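Local coordinates for protein serine protease inhibitor 4, isoform B (Drosophila melanogaster, PDB 4P0F) that belongs to the serpin family, probably inhibits serine and cysteine endopeptidases, and is captured here in its cleaved form, at residues 22-27 / 287-292; 37-42 / 79-84; 177-182 / 267-272; 208-213 / 219-224; 230-235 / 320-325. All blocks are in the same frame, centred on the assembly; numbering follows the deposited sequence.

Interaction 1: 22-27 / 287-292; sequences YGKLSG and QKLGMS
The two backbones come nearest at K24 and K288, whose CA atoms lie 7.6 Å apart. K288 lies near the end of its helix, with a turn following. The K24 chain bends at its second torsion (chi2 -50°), and this lays its aliphatic part against the turn. Its CE lies 3.9 Å from L289 CD2 and 4.0 Å from K288 CB. The side-chain touches are aliphatic, and K24 CE also comes near K288 O. The ammonium groups part: K24 NZ and K288 NZ are 6.6 Å from each other. K288 runs extended and carries NZ toward the K24 carbonyl. Two waters bridge that gap. One donates to K24 O at 2.8 Å and accepts from K288 NZ at 3.2 Å, while the other holds K24 O only weakly. K288 NZ also forms a salt bridge with E284, which should offset its charge. G290, with positive phi, closes the helix in a Schellman motif, M291 N reaching back to F286 O. This is a surface contact between helix 6-28 and the end of helix 283-288. K24 and L25 also touch V285 of the shorter helix, and Y22 OH bonds T361 and S376 on strands 360-366 and 370-377.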
# COMPACT_ATOMS: atom_id res chain seq x y z
N TYR A 22 -9.05 2.42 1.13
CA TYR A 22 -9.73 1.19 0.72
C TYR A 22 -11.18 1.49 0.37
O TYR A 22 -11.70 1.04 -0.66
CB TYR A 22 -9.61 0.16 1.86
CG TYR A 22 -10.21 -1.22 1.65
CD1 TYR A 22 -9.97 -1.95 0.49
CD2 TYR A 22 -10.95 -1.82 2.66
CE1 TYR A 22 -10.50 -3.22 0.34
CE2 TYR A 22 -11.47 -3.08 2.52
CZ TYR A 22 -11.25 -3.78 1.36
OH TYR A 22 -11.80 -5.04 1.26
N GLY A 23 -11.84 2.30 1.20
CA GLY A 23 -13.21 2.67 0.93
C GLY A 23 -13.38 3.44 -0.36
O GLY A 23 -14.32 3.17 -1.11
N LYS A 24 -12.50 4.40 -0.62
CA LYS A 24 -12.59 5.18 -1.86
C LYS A 24 -12.22 4.35 -3.09
O LYS A 24 -12.77 4.55 -4.16
CB LYS A 24 -11.69 6.42 -1.78
CG LYS A 24 -12.06 7.41 -0.67
CD LYS A 24 -13.53 7.76 -0.67
CE LYS A 24 -13.83 8.77 0.44
NZ LYS A 24 -15.27 9.03 0.59
N LEU A 25 -11.28 3.42 -2.94
CA LEU A 25 -10.88 2.57 -4.06
C LEU A 25 -11.97 1.56 -4.40
O LEU A 25 -12.23 1.30 -5.57
CB LEU A 25 -9.58 1.82 -3.75
CG LEU A 25 -8.29 2.63 -3.75
CD1 LEU A 25 -7.12 1.77 -3.28
CD2 LEU A 25 -8.01 3.21 -5.13
N SER A 26 -12.58 1.00 -3.37
CA SER A 26 -13.66 0.03 -3.56
C SER A 26 -14.83 0.67 -4.28
O SER A 26 -15.47 0.05 -5.13
CB SER A 26 -14.11 -0.55 -2.22
OG SER A 26 -13.07 -1.32 -1.62
N GLY A 27 -15.12 1.92 -3.95
CA GLY A 27 -16.14 2.67 -4.64
C GLY A 27 -15.76 2.96 -6.08
O GLY A 27 -16.61 2.96 -6.96
N GLN A 287 -8.46 13.69 -3.61
CA GLN A 287 -9.46 14.74 -3.62
C GLN A 287 -10.65 14.40 -2.72
O GLN A 287 -11.14 15.25 -1.97
CB GLN A 287 -9.93 14.99 -5.05
CG GLN A 287 -8.86 15.66 -5.91
CD GLN A 287 -9.20 15.64 -7.38
OE1 GLN A 287 -9.98 14.81 -7.84
NE2 GLN A 287 -8.62 16.57 -8.12
N LYS A 288 -11.11 13.16 -2.80
CA LYS A 288 -12.24 12.73 -1.99
C LYS A 288 -11.90 12.66 -0.50
O LYS A 288 -12.80 12.65 0.34
CB LYS A 288 -12.76 11.38 -2.46
CG LYS A 288 -13.48 11.44 -3.79
CD LYS A 288 -13.80 10.04 -4.27
CE LYS A 288 -14.57 10.04 -5.58
NZ LYS A 288 -14.84 8.63 -6.02
N LEU A 289 -10.61 12.59 -0.18
CA LEU A 289 -10.15 12.61 1.20
C LEU A 289 -9.72 14.01 1.64
O LEU A 289 -9.08 14.18 2.67
CB LEU A 289 -9.01 11.61 1.40
CG LEU A 289 -9.43 10.15 1.21
CD1 LEU A 289 -8.24 9.22 1.33
CD2 LEU A 289 -10.49 9.75 2.20
N GLY A 290 -10.10 15.02 0.86
CA GLY A 290 -9.93 16.41 1.25
C GLY A 290 -8.56 16.99 0.96
O GLY A 290 -8.20 18.01 1.54
N MET A 291 -7.82 16.36 0.05
CA MET A 291 -6.48 16.83 -0.30
C MET A 291 -6.41 17.30 -1.76
O MET A 291 -5.50 16.92 -2.50
CB MET A 291 -5.46 15.73 -0.03
CG MET A 291 -5.36 15.38 1.45
SD MET A 291 -4.24 14.02 1.83
CE MET A 291 -5.27 12.59 1.46
N SER A 292 -7.35 18.15 -2.15
CA SER A 292 -7.46 18.63 -3.54
C SER A 292 -6.46 19.71 -3.92
O SER A 292 -6.12 19.83 -5.10
CB SER A 292 -8.87 19.18 -3.80
OG SER A 292 -9.81 18.13 -3.83
O HOH W 1 -12.04 7.29 -5.94
O HOH W 2 -15.10 6.03 -4.21

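Interaction 2: 37-42 / 79-84; sequences SPFSIQ and HQVLAA
Two residues before F39, which meets V81 and L82 across the contact, the hydroxyl of S37 is gripped twice. S37 OG accepts from S40 N at 3.1 Å (N-H...O angle 156°) and also bonds L372 O. The first bond makes S37 the N-cap of helix 38-49. One turn on, S40 OG bonds N167 and T335. These serines, N167 and H318, which bonds S37 N, match the polar cluster of the serpin shutter. The shutter lies beneath the centre of the main sheet, where the reactive loop inserts after cleavage. Strand 328-341, which carries T335, is consistent with that inserted loop. Helices 38-49 and 71-84 correspond to serpin helices B and D.

The bridge between them is apolar. F39 has CG anti to its own N (chi1 -180°), which sends the ring out toward helix 71-84. V81 comes to meet it from the opposite direction, and its CG1 lies 3.7 Å from F39 CE2. L82 CD2 stands at the ring edge, near its plane, 4.0 Å from F39 CZ. The backbones stay well apart, with F39 CA and V81 CA 10.3 Å from each other, and the ring fills much of that distance. An alanine here would take away the ring, and V81 CG1 and L82 CD2 would probably face a gap between the helices. I93 of strand 91-100 touches both F39 and L82. H79 ND1, also on helix 71-84, bonds Q116 O.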
# COMPACT_ATOMS: atom_id res chain seq x y z
N SER A 37 -0.58 -0.83 -1.11
CA SER A 37 0.21 -0.60 0.09
C SER A 37 -0.10 0.77 0.66
O SER A 37 0.36 1.78 0.12
CB SER A 37 1.70 -0.71 -0.20
OG SER A 37 2.45 -0.35 0.95
N PRO A 38 -0.88 0.81 1.75
CA PRO A 38 -1.15 2.13 2.33
C PRO A 38 0.12 2.79 2.86
O PRO A 38 0.26 4.02 2.80
CB PRO A 38 -2.15 1.83 3.45
CG PRO A 38 -2.04 0.39 3.73
CD PRO A 38 -1.58 -0.27 2.46
N PHE A 39 1.06 1.98 3.35
CA PHE A 39 2.31 2.50 3.87
C PHE A 39 3.08 3.23 2.77
O PHE A 39 3.67 4.30 3.01
CB PHE A 39 3.19 1.39 4.44
CG PHE A 39 4.49 1.89 4.99
CD1 PHE A 39 5.60 2.01 4.18
CD2 PHE A 39 4.60 2.29 6.31
CE1 PHE A 39 6.79 2.51 4.67
CE2 PHE A 39 5.79 2.78 6.81
CZ PHE A 39 6.89 2.88 5.98
N SER A 40 3.11 2.65 1.58
CA SER A 40 3.81 3.24 0.45
C SER A 40 3.18 4.58 0.06
O SER A 40 3.89 5.57 -0.22
CB SER A 40 3.79 2.27 -0.74
OG SER A 40 4.32 2.85 -1.91
N ILE A 41 1.86 4.61 0.02
CA ILE A 41 1.14 5.81 -0.35
C ILE A 41 1.37 6.91 0.68
O ILE A 41 1.68 8.05 0.31
CB ILE A 41 -0.38 5.52 -0.49
CG1 ILE A 41 -0.61 4.55 -1.66
CG2 ILE A 41 -1.16 6.81 -0.73
CD1 ILE A 41 -1.97 3.92 -1.68
N GLN A 42 1.21 6.60 1.96
CA GLN A 42 1.38 7.63 3.00
C GLN A 42 2.81 8.17 3.03
O GLN A 42 3.03 9.38 3.20
CB GLN A 42 1.01 7.09 4.37
CG GLN A 42 0.71 8.16 5.39
CD GLN A 42 0.68 7.64 6.81
OE1 GLN A 42 1.58 6.92 7.24
NE2 GLN A 42 -0.35 8.02 7.56
N HIS A 79 11.08 8.01 9.90
CA HIS A 79 12.41 7.44 10.05
C HIS A 79 12.40 6.27 11.01
O HIS A 79 13.07 5.25 10.79
CB HIS A 79 13.41 8.47 10.57
CG HIS A 79 14.78 7.90 10.80
ND1 HIS A 79 15.63 7.59 9.77
CD2 HIS A 79 15.42 7.55 11.94
CE1 HIS A 79 16.75 7.09 10.26
NE2 HIS A 79 16.65 7.06 11.57
N GLN A 80 11.66 6.43 12.10
CA GLN A 80 11.57 5.40 13.13
C GLN A 80 11.17 4.06 12.53
O GLN A 80 11.73 3.02 12.87
CB GLN A 80 10.58 5.81 14.22
CG GLN A 80 11.10 6.90 15.15
CD GLN A 80 10.12 7.25 16.26
OE1 GLN A 80 8.96 7.56 16.01
NE2 GLN A 80 10.59 7.18 17.51
N VAL A 81 10.20 4.08 11.61
CA VAL A 81 9.73 2.85 10.98
C VAL A 81 10.70 2.34 9.92
O VAL A 81 11.05 1.17 9.89
CB VAL A 81 8.36 3.05 10.32
CG1 VAL A 81 7.87 1.74 9.69
CG2 VAL A 81 7.36 3.58 11.33
N LEU A 82 11.10 3.24 9.02
CA LEU A 82 12.01 2.89 7.95
C LEU A 82 13.32 2.32 8.48
O LEU A 82 13.85 1.35 7.93
CB LEU A 82 12.29 4.12 7.08
CG LEU A 82 11.08 4.67 6.33
CD1 LEU A 82 11.37 6.07 5.80
CD2 LEU A 82 10.69 3.77 5.18
N ALA A 83 13.83 2.90 9.56
CA ALA A 83 15.08 2.43 10.14
C ALA A 83 14.94 1.03 10.73
O ALA A 83 15.88 0.24 10.70
CB ALA A 83 15.57 3.40 11.20
N ALA A 84 13.76 0.73 11.27
CA ALA A 84 13.53 -0.56 11.91
C ALA A 84 13.63 -1.71 10.92
O ALA A 84 13.79 -2.86 11.31
CB ALA A 84 12.17 -0.57 12.59

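Interaction 3: 177-182 / 267-272; sequences HQFAKH and VALKLP
F179 packs tightly on L269 and more loosely on L271, while Q178, K181 and H182 are exposed. The ring meets the two leucines with its far end. F179 CZ lies 3.6 Å from L269 CD2, and F179 CE2 lies 3.8 Å from the same methyl. The two side chains cross at about a right angle, and the methyl stands oblique to the ring. L271 CD2 is the looser neighbour, 4.2 Å from F179 CZ and also oblique. These touches are apolar, and no hydrogen bond joins loop and strand. F179 CG lies beside its own N (chi1 -59°), turning the ring toward the strand. On the strand, L269 and L271 point at the ring, while K270 between them points away.

The 267-272 strand belongs to the part of serpin sheet C that leads on into sheet A. The 177-182 loop follows strand 161-174, which corresponds to strand 3 of sheet A. F179 also meets W175 edge-to-face, and its backbone bonds E326. This is consistent with the end of sheet A known in serpins as the breach. M202 and L204 of strand 197-213 touch the same ring.

The loose side starts next to F179. Q178, K181 and H182 do not touch the strand. K181 NZ has a long, weak ion pair with E327, and H182 O bonds R185. K270 is held on the opposite face of its strand, by a cation-pi contact with F355 and a weak hydrogen bond to S203.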
# COMPACT_ATOMS: atom_id res chain seq x y z
N HIS A 177 3.76 -21.82 9.42
CA HIS A 177 3.18 -23.13 9.11
C HIS A 177 2.78 -23.19 7.65
O HIS A 177 1.73 -22.69 7.26
CB HIS A 177 1.97 -23.40 10.00
CG HIS A 177 2.24 -23.23 11.46
ND1 HIS A 177 3.17 -24.00 12.13
CD2 HIS A 177 1.71 -22.39 12.37
CE1 HIS A 177 3.20 -23.63 13.40
NE2 HIS A 177 2.32 -22.65 13.57
N GLN A 178 3.63 -23.81 6.84
CA GLN A 178 3.36 -23.92 5.41
C GLN A 178 2.28 -24.94 5.11
O GLN A 178 2.05 -25.88 5.88
CB GLN A 178 4.63 -24.28 4.65
CG GLN A 178 5.74 -23.24 4.73
CD GLN A 178 6.98 -23.68 3.98
OE1 GLN A 178 6.90 -24.07 2.82
NE2 GLN A 178 8.13 -23.62 4.64
N PHE A 179 1.61 -24.72 3.98
CA PHE A 179 0.66 -25.67 3.43
C PHE A 179 1.43 -26.72 2.68
O PHE A 179 2.51 -26.45 2.14
CB PHE A 179 -0.32 -24.98 2.48
CG PHE A 179 -1.13 -23.87 3.10
CD1 PHE A 179 -0.60 -22.59 3.25
CD2 PHE A 179 -2.44 -24.08 3.48
CE1 PHE A 179 -1.35 -21.58 3.80
CE2 PHE A 179 -3.20 -23.06 4.04
CZ PHE A 179 -2.66 -21.81 4.19
N ALA A 180 0.88 -27.92 2.65
CA ALA A 180 1.42 -29.00 1.84
C ALA A 180 0.86 -28.90 0.43
O ALA A 180 -0.35 -28.98 0.25
CB ALA A 180 1.08 -30.34 2.46
N LYS A 181 1.73 -28.76 -0.56
CA LYS A 181 1.28 -28.64 -1.94
C LYS A 181 0.45 -29.84 -2.39
O LYS A 181 -0.49 -29.68 -3.16
CB LYS A 181 2.48 -28.48 -2.87
CG LYS A 181 3.23 -27.17 -2.67
CD LYS A 181 4.33 -27.00 -3.72
CE LYS A 181 5.40 -28.08 -3.63
NZ LYS A 181 5.98 -28.19 -2.26
N HIS A 182 0.79 -31.04 -1.94
CA HIS A 182 0.08 -32.21 -2.42
C HIS A 182 -1.35 -32.30 -1.87
O HIS A 182 -2.12 -33.13 -2.31
CB HIS A 182 0.85 -33.49 -2.07
CG HIS A 182 0.78 -33.87 -0.63
ND1 HIS A 182 1.65 -33.39 0.32
CD2 HIS A 182 -0.06 -34.72 0.02
CE1 HIS A 182 1.35 -33.91 1.50
NE2 HIS A 182 0.31 -34.72 1.34
N VAL A 267 -7.63 -24.52 14.21
CA VAL A 267 -8.46 -24.14 13.07
C VAL A 267 -8.19 -25.05 11.88
O VAL A 267 -7.05 -25.42 11.63
CB VAL A 267 -8.19 -22.68 12.65
CG1 VAL A 267 -8.93 -22.32 11.37
CG2 VAL A 267 -8.59 -21.74 13.78
N ALA A 268 -9.26 -25.43 11.18
CA ALA A 268 -9.17 -26.09 9.88
C ALA A 268 -9.35 -25.00 8.83
O ALA A 268 -10.44 -24.46 8.65
CB ALA A 268 -10.22 -27.17 9.73
N LEU A 269 -8.24 -24.67 8.19
CA LEU A 269 -8.18 -23.56 7.25
C LEU A 269 -8.24 -24.04 5.81
O LEU A 269 -7.58 -25.01 5.45
CB LEU A 269 -6.88 -22.79 7.47
CG LEU A 269 -6.49 -21.73 6.44
CD1 LEU A 269 -7.51 -20.59 6.42
CD2 LEU A 269 -5.09 -21.20 6.75
N LYS A 270 -9.04 -23.35 4.99
CA LYS A 270 -8.94 -23.49 3.54
C LYS A 270 -8.78 -22.10 2.94
O LYS A 270 -9.57 -21.20 3.22
CB LYS A 270 -10.14 -24.21 2.93
CG LYS A 270 -10.21 -25.69 3.29
CD LYS A 270 -11.50 -26.32 2.79
CE LYS A 270 -11.25 -27.72 2.26
NZ LYS A 270 -10.75 -28.66 3.29
N LEU A 271 -7.74 -21.93 2.13
CA LEU A 271 -7.39 -20.63 1.56
C LEU A 271 -7.06 -20.78 0.09
O LEU A 271 -6.32 -21.68 -0.27
CB LEU A 271 -6.19 -20.04 2.30
CG LEU A 271 -5.76 -18.63 1.93
CD1 LEU A 271 -6.82 -17.63 2.36
CD2 LEU A 271 -4.44 -18.32 2.59
N PRO A 272 -7.61 -19.91 -0.77
CA PRO A 272 -7.23 -20.02 -2.19
C PRO A 272 -5.77 -19.69 -2.42
O PRO A 272 -5.21 -18.82 -1.76
CB PRO A 272 -8.13 -18.98 -2.89
CG PRO A 272 -9.17 -18.59 -1.88
CD PRO A 272 -8.56 -18.81 -0.54

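Interaction 4: 208-213 / 219-224; sequences FRYADL and MALELP
Backbone bonds tie A211 to A220 and R209 to E222 in an antiparallel beta hairpin, whose short strands run 166° apart. A211 and A220 exchange two bonds: A211 N to A220 O and A220 N to A211 O. E222 N bonds R209 O at 2.9 Å, nearly straight off the carbonyl. Toward the open end of the hairpin a water joins R209 N to E222 O. Carbonyls also meet alpha hydrogens, as where L221 CA lies 3.4 Å from R209 O.

One charged pair lies side by side. R209 NH1 and E222 OE1 are 3.5 Å apart, but the oxygen is well out of the guanidinium plane, and the two flat groups stand 89° apart. Attraction is therefore by charge alone.

Apolar packing does the rest. F208 CG lies opposite its carbonyl carbon (chi1 -69°), which turns the ring to L223. L223 CD2 makes a CH-pi contact over its face, 3.5 Å from the F208 ring centroid, while P224 CD stands at its edge. L221 CD1 lies 3.6 Å from F208 CB. Replacing F208 by a serine would probably leave L223 CD2 without its ring face and open a gap beside L221 CD1. Y210 CE2 lies 4.1 Å from M219 CB, and L213 CD1 packs on A220 CB.

Strands 263-281 and 230-237 continue the pairing outward: F208 and Y210 bond T265 and Y263, while M219, L221 and L223 bond L236, I234 and M232.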
# COMPACT_ATOMS: atom_id res chain seq x y z
N PHE A 208 -3.93 -21.26 15.15
CA PHE A 208 -3.73 -19.91 14.67
C PHE A 208 -4.47 -18.96 15.58
O PHE A 208 -5.40 -19.36 16.28
CB PHE A 208 -4.27 -19.72 13.25
CG PHE A 208 -3.51 -20.45 12.19
CD1 PHE A 208 -2.20 -20.10 11.88
CD2 PHE A 208 -4.12 -21.44 11.46
CE1 PHE A 208 -1.52 -20.75 10.88
CE2 PHE A 208 -3.44 -22.10 10.44
CZ PHE A 208 -2.14 -21.75 10.16
N ARG A 209 -4.05 -17.70 15.58
CA ARG A 209 -4.81 -16.64 16.21
C ARG A 209 -6.09 -16.40 15.41
O ARG A 209 -6.04 -16.16 14.21
CB ARG A 209 -3.99 -15.36 16.30
CG ARG A 209 -2.78 -15.48 17.19
CD ARG A 209 -2.10 -14.14 17.35
NE ARG A 209 -2.93 -13.19 18.07
CZ ARG A 209 -2.65 -11.89 18.18
NH1 ARG A 209 -1.55 -11.41 17.62
NH2 ARG A 209 -3.47 -11.09 18.86
N TYR A 210 -7.22 -16.45 16.11
CA TYR A 210 -8.54 -16.49 15.50
C TYR A 210 -9.47 -15.60 16.32
O TYR A 210 -9.30 -15.48 17.53
CB TYR A 210 -9.09 -17.93 15.45
CG TYR A 210 -10.59 -18.01 15.31
CD1 TYR A 210 -11.40 -18.03 16.43
CD2 TYR A 210 -11.20 -18.01 14.06
CE1 TYR A 210 -12.77 -18.06 16.32
CE2 TYR A 210 -12.58 -18.05 13.94
CZ TYR A 210 -13.36 -18.07 15.08
OH TYR A 210 -14.73 -18.11 15.01
N ALA A 211 -10.46 -15.00 15.68
CA ALA A 211 -11.53 -14.35 16.42
C ALA A 211 -12.86 -14.44 15.72
O ALA A 211 -12.96 -14.30 14.50
CB ALA A 211 -11.19 -12.87 16.70
N ASP A 212 -13.90 -14.64 16.51
CA ASP A 212 -15.26 -14.41 16.08
C ASP A 212 -15.54 -12.93 16.25
O ASP A 212 -15.28 -12.37 17.32
CB ASP A 212 -16.23 -15.24 16.91
CG ASP A 212 -17.63 -15.24 16.33
OD1 ASP A 212 -17.78 -15.20 15.09
OD2 ASP A 212 -18.59 -15.29 17.13
N LEU A 213 -16.08 -12.33 15.20
CA LEU A 213 -16.38 -10.91 15.17
C LEU A 213 -17.87 -10.69 14.92
O LEU A 213 -18.27 -10.22 13.86
CB LEU A 213 -15.54 -10.21 14.09
CG LEU A 213 -14.02 -10.35 14.26
CD1 LEU A 213 -13.29 -9.91 12.99
CD2 LEU A 213 -13.54 -9.55 15.46
N MET A 219 -15.55 -13.34 10.76
CA MET A 219 -14.54 -14.03 11.55
C MET A 219 -13.19 -13.64 10.99
O MET A 219 -13.09 -13.24 9.82
CB MET A 219 -14.74 -15.55 11.51
CG MET A 219 -16.08 -16.01 12.02
SD MET A 219 -16.37 -17.78 11.79
CE MET A 219 -18.04 -17.86 12.43
N ALA A 220 -12.15 -13.75 11.81
CA ALA A 220 -10.83 -13.39 11.35
C ALA A 220 -9.80 -14.40 11.80
O ALA A 220 -9.97 -15.09 12.80
CB ALA A 220 -10.45 -12.00 11.85
N LEU A 221 -8.71 -14.45 11.04
CA LEU A 221 -7.62 -15.38 11.26
C LEU A 221 -6.33 -14.67 10.88
O LEU A 221 -6.30 -13.86 9.95
CB LEU A 221 -7.81 -16.67 10.41
CG LEU A 221 -6.97 -17.90 10.74
CD1 LEU A 221 -7.46 -18.57 12.00
CD2 LEU A 221 -7.02 -18.88 9.58
N GLU A 222 -5.27 -14.92 11.65
CA GLU A 222 -3.95 -14.41 11.33
C GLU A 222 -2.98 -15.56 11.05
O GLU A 222 -2.87 -16.50 11.83
CB GLU A 222 -3.40 -13.57 12.47
CG GLU A 222 -3.17 -12.15 12.09
CD GLU A 222 -2.67 -11.30 13.23
OE1 GLU A 222 -2.05 -11.85 14.18
OE2 GLU A 222 -2.89 -10.08 13.17
N LEU A 223 -2.30 -15.46 9.92
CA LEU A 223 -1.31 -16.44 9.50
C LEU A 223 0.08 -15.81 9.62
O LEU A 223 0.41 -14.90 8.85
CB LEU A 223 -1.58 -16.90 8.07
CG LEU A 223 -2.98 -17.43 7.78
CD1 LEU A 223 -3.11 -17.86 6.33
CD2 LEU A 223 -3.33 -18.59 8.71
N PRO A 224 0.90 -16.28 10.57
CA PRO A 224 2.20 -15.65 10.78
C PRO A 224 3.27 -16.09 9.79
O PRO A 224 3.23 -17.20 9.29
CB PRO A 224 2.57 -16.08 12.21
CG PRO A 224 1.89 -17.38 12.38
CD PRO A 224 0.59 -17.27 11.62
O HOH W 3 -1.58 -16.80 14.19

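Interaction 5: 230-235 / 320-325; sequences LSMLIV and AFIEVN
Serpin sheet B packs behind sheet A, and M232 meets V324 and I322 where the two come together. Strand 230-237 corresponds to a sheet B strand, and strand 311-324 to strand 5 of sheet A. M232 CA and V324 CA are 10.0 Å apart, a span the methionine bridges with its long side chain. M232 CG is anti to its backbone N (chi1 -180°), and the next torsion is extended, which carries the sulfur away from the strand. The chain then turns at the last torsion (chi3 -67°), which lays the methyl against V324. M232 CE lies 3.6 Å from V324 CG2. The same methyl is 4.3 Å from I322 CD1, a looser touch.

M232 and V324 cross obliquely. All three residues are buried. I322 and V324 share one side of their strand, since they are two apart, and both point at M232. E323 between them takes no part. At the strand end, N325 O bonds the indole nitrogen of W175, and N325 OD1 accepts from E327 and G328, which probably helps to shape the turn into strand 328-341.

Other parts of the fold enclose the methionine. It also touches L364 of strand 360-366, T329 of strand 328-341 and Y225 of a loop. I322 reaches T329 and Y362. Strand 230-237 itself is held between strands 218-224 and 360-366, both antiparallel to it.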
# COMPACT_ATOMS: atom_id res chain seq x y z
N LEU A 230 5.52 -10.18 11.28
CA LEU A 230 4.53 -9.95 10.23
C LEU A 230 3.54 -11.10 10.15
O LEU A 230 3.91 -12.25 10.40
CB LEU A 230 5.22 -9.77 8.88
CG LEU A 230 6.13 -8.55 8.81
CD1 LEU A 230 7.16 -8.70 7.71
CD2 LEU A 230 5.28 -7.32 8.59
N SER A 231 2.30 -10.80 9.79
CA SER A 231 1.28 -11.81 9.57
C SER A 231 0.27 -11.34 8.53
O SER A 231 0.16 -10.14 8.25
CB SER A 231 0.57 -12.18 10.88
OG SER A 231 -0.27 -11.13 11.34
N MET A 232 -0.46 -12.31 7.97
CA MET A 232 -1.57 -12.03 7.07
C MET A 232 -2.86 -12.22 7.82
O MET A 232 -3.20 -13.32 8.24
CB MET A 232 -1.55 -12.95 5.84
CG MET A 232 -2.71 -12.66 4.87
SD MET A 232 -2.69 -13.64 3.35
CE MET A 232 -1.24 -13.02 2.55
N LEU A 233 -3.58 -11.12 7.97
CA LEU A 233 -4.89 -11.11 8.59
C LEU A 233 -5.94 -11.28 7.52
O LEU A 233 -5.93 -10.57 6.53
CB LEU A 233 -5.11 -9.79 9.33
CG LEU A 233 -6.50 -9.57 9.93
CD1 LEU A 233 -6.72 -10.46 11.14
CD2 LEU A 233 -6.66 -8.09 10.28
N ILE A 234 -6.82 -12.26 7.71
CA ILE A 234 -7.94 -12.49 6.80
C ILE A 234 -9.22 -12.20 7.56
O ILE A 234 -9.41 -12.73 8.65
CB ILE A 234 -7.96 -13.95 6.28
CG1 ILE A 234 -6.63 -14.29 5.60
CG2 ILE A 234 -9.11 -14.15 5.31
CD1 ILE A 234 -6.38 -15.76 5.48
N VAL A 235 -10.09 -11.36 7.01
CA VAL A 235 -11.39 -11.09 7.61
C VAL A 235 -12.45 -11.56 6.63
O VAL A 235 -12.56 -11.07 5.52
CB VAL A 235 -11.59 -9.61 7.96
CG1 VAL A 235 -12.80 -9.45 8.85
CG2 VAL A 235 -10.34 -9.06 8.64
N ALA A 320 0.47 -2.30 -7.34
CA ALA A 320 0.74 -3.32 -6.34
C ALA A 320 0.48 -4.73 -6.88
O ALA A 320 -0.25 -4.92 -7.86
CB ALA A 320 -0.08 -3.06 -5.10
N PHE A 321 1.14 -5.69 -6.25
CA PHE A 321 1.11 -7.09 -6.65
C PHE A 321 1.17 -7.96 -5.40
O PHE A 321 1.87 -7.62 -4.46
CB PHE A 321 2.30 -7.42 -7.56
CG PHE A 321 2.47 -8.89 -7.84
CD1 PHE A 321 3.22 -9.69 -7.00
CD2 PHE A 321 1.85 -9.47 -8.93
CE1 PHE A 321 3.36 -11.04 -7.25
CE2 PHE A 321 1.98 -10.83 -9.18
CZ PHE A 321 2.74 -11.60 -8.34
N ILE A 322 0.45 -9.08 -5.41
CA ILE A 322 0.56 -10.05 -4.33
C ILE A 322 0.34 -11.46 -4.90
O ILE A 322 -0.46 -11.64 -5.81
CB ILE A 322 -0.44 -9.76 -3.19
CG1 ILE A 322 -0.20 -10.70 -2.00
CG2 ILE A 322 -1.87 -9.87 -3.67
CD1 ILE A 322 -0.84 -10.21 -0.69
N GLU A 323 1.10 -12.42 -4.39
CA GLU A 323 0.87 -13.84 -4.67
C GLU A 323 0.89 -14.56 -3.34
O GLU A 323 1.76 -14.33 -2.51
CB GLU A 323 1.93 -14.41 -5.62
CG GLU A 323 3.33 -14.54 -5.02
CD GLU A 323 3.53 -15.80 -4.17
OE1 GLU A 323 2.68 -16.71 -4.23
OE2 GLU A 323 4.54 -15.87 -3.43
N VAL A 324 -0.10 -15.43 -3.15
CA VAL A 324 -0.25 -16.22 -1.94
C VAL A 324 -0.29 -17.70 -2.33
O VAL A 324 -1.14 -18.10 -3.11
CB VAL A 324 -1.54 -15.84 -1.19
CG1 VAL A 324 -1.75 -16.73 0.05
CG2 VAL A 324 -1.50 -14.38 -0.81
N ASN A 325 0.64 -18.49 -1.79
CA ASN A 325 0.70 -19.92 -2.11
C ASN A 325 1.10 -20.74 -0.90
O ASN A 325 1.06 -20.27 0.24
CB ASN A 325 1.65 -20.17 -3.28
CG ASN A 325 3.10 -19.87 -2.96
OD1 ASN A 325 3.47 -19.61 -1.82
ND2 ASN A 325 3.95 -19.90 -3.99

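From the N terminus, interaction 1 opens first, on helix 6-28. Interaction 2 opens and closes within its loop. Interaction 3 opens after strand 161-174. Inside its loop lies interaction 4, a short hairpin. Interaction 5 opens next, on strand 230-237. Interaction 3 then closes on strand 263-281, and interaction 1 at the end of helix 283-288. Interaction 5 closes last, on strand 311-324, and so crosses both 1 and 3. Interactions 3, 4 and 5 touch one another and tie serpin sheets A, B and C together: L269 packs on L221 and L223, and L271 on I234. Interactions 1 and 2 touch none of these; they join helix 6-28 to the end of helix 283-288, and helix 38-49 to helix 71-84.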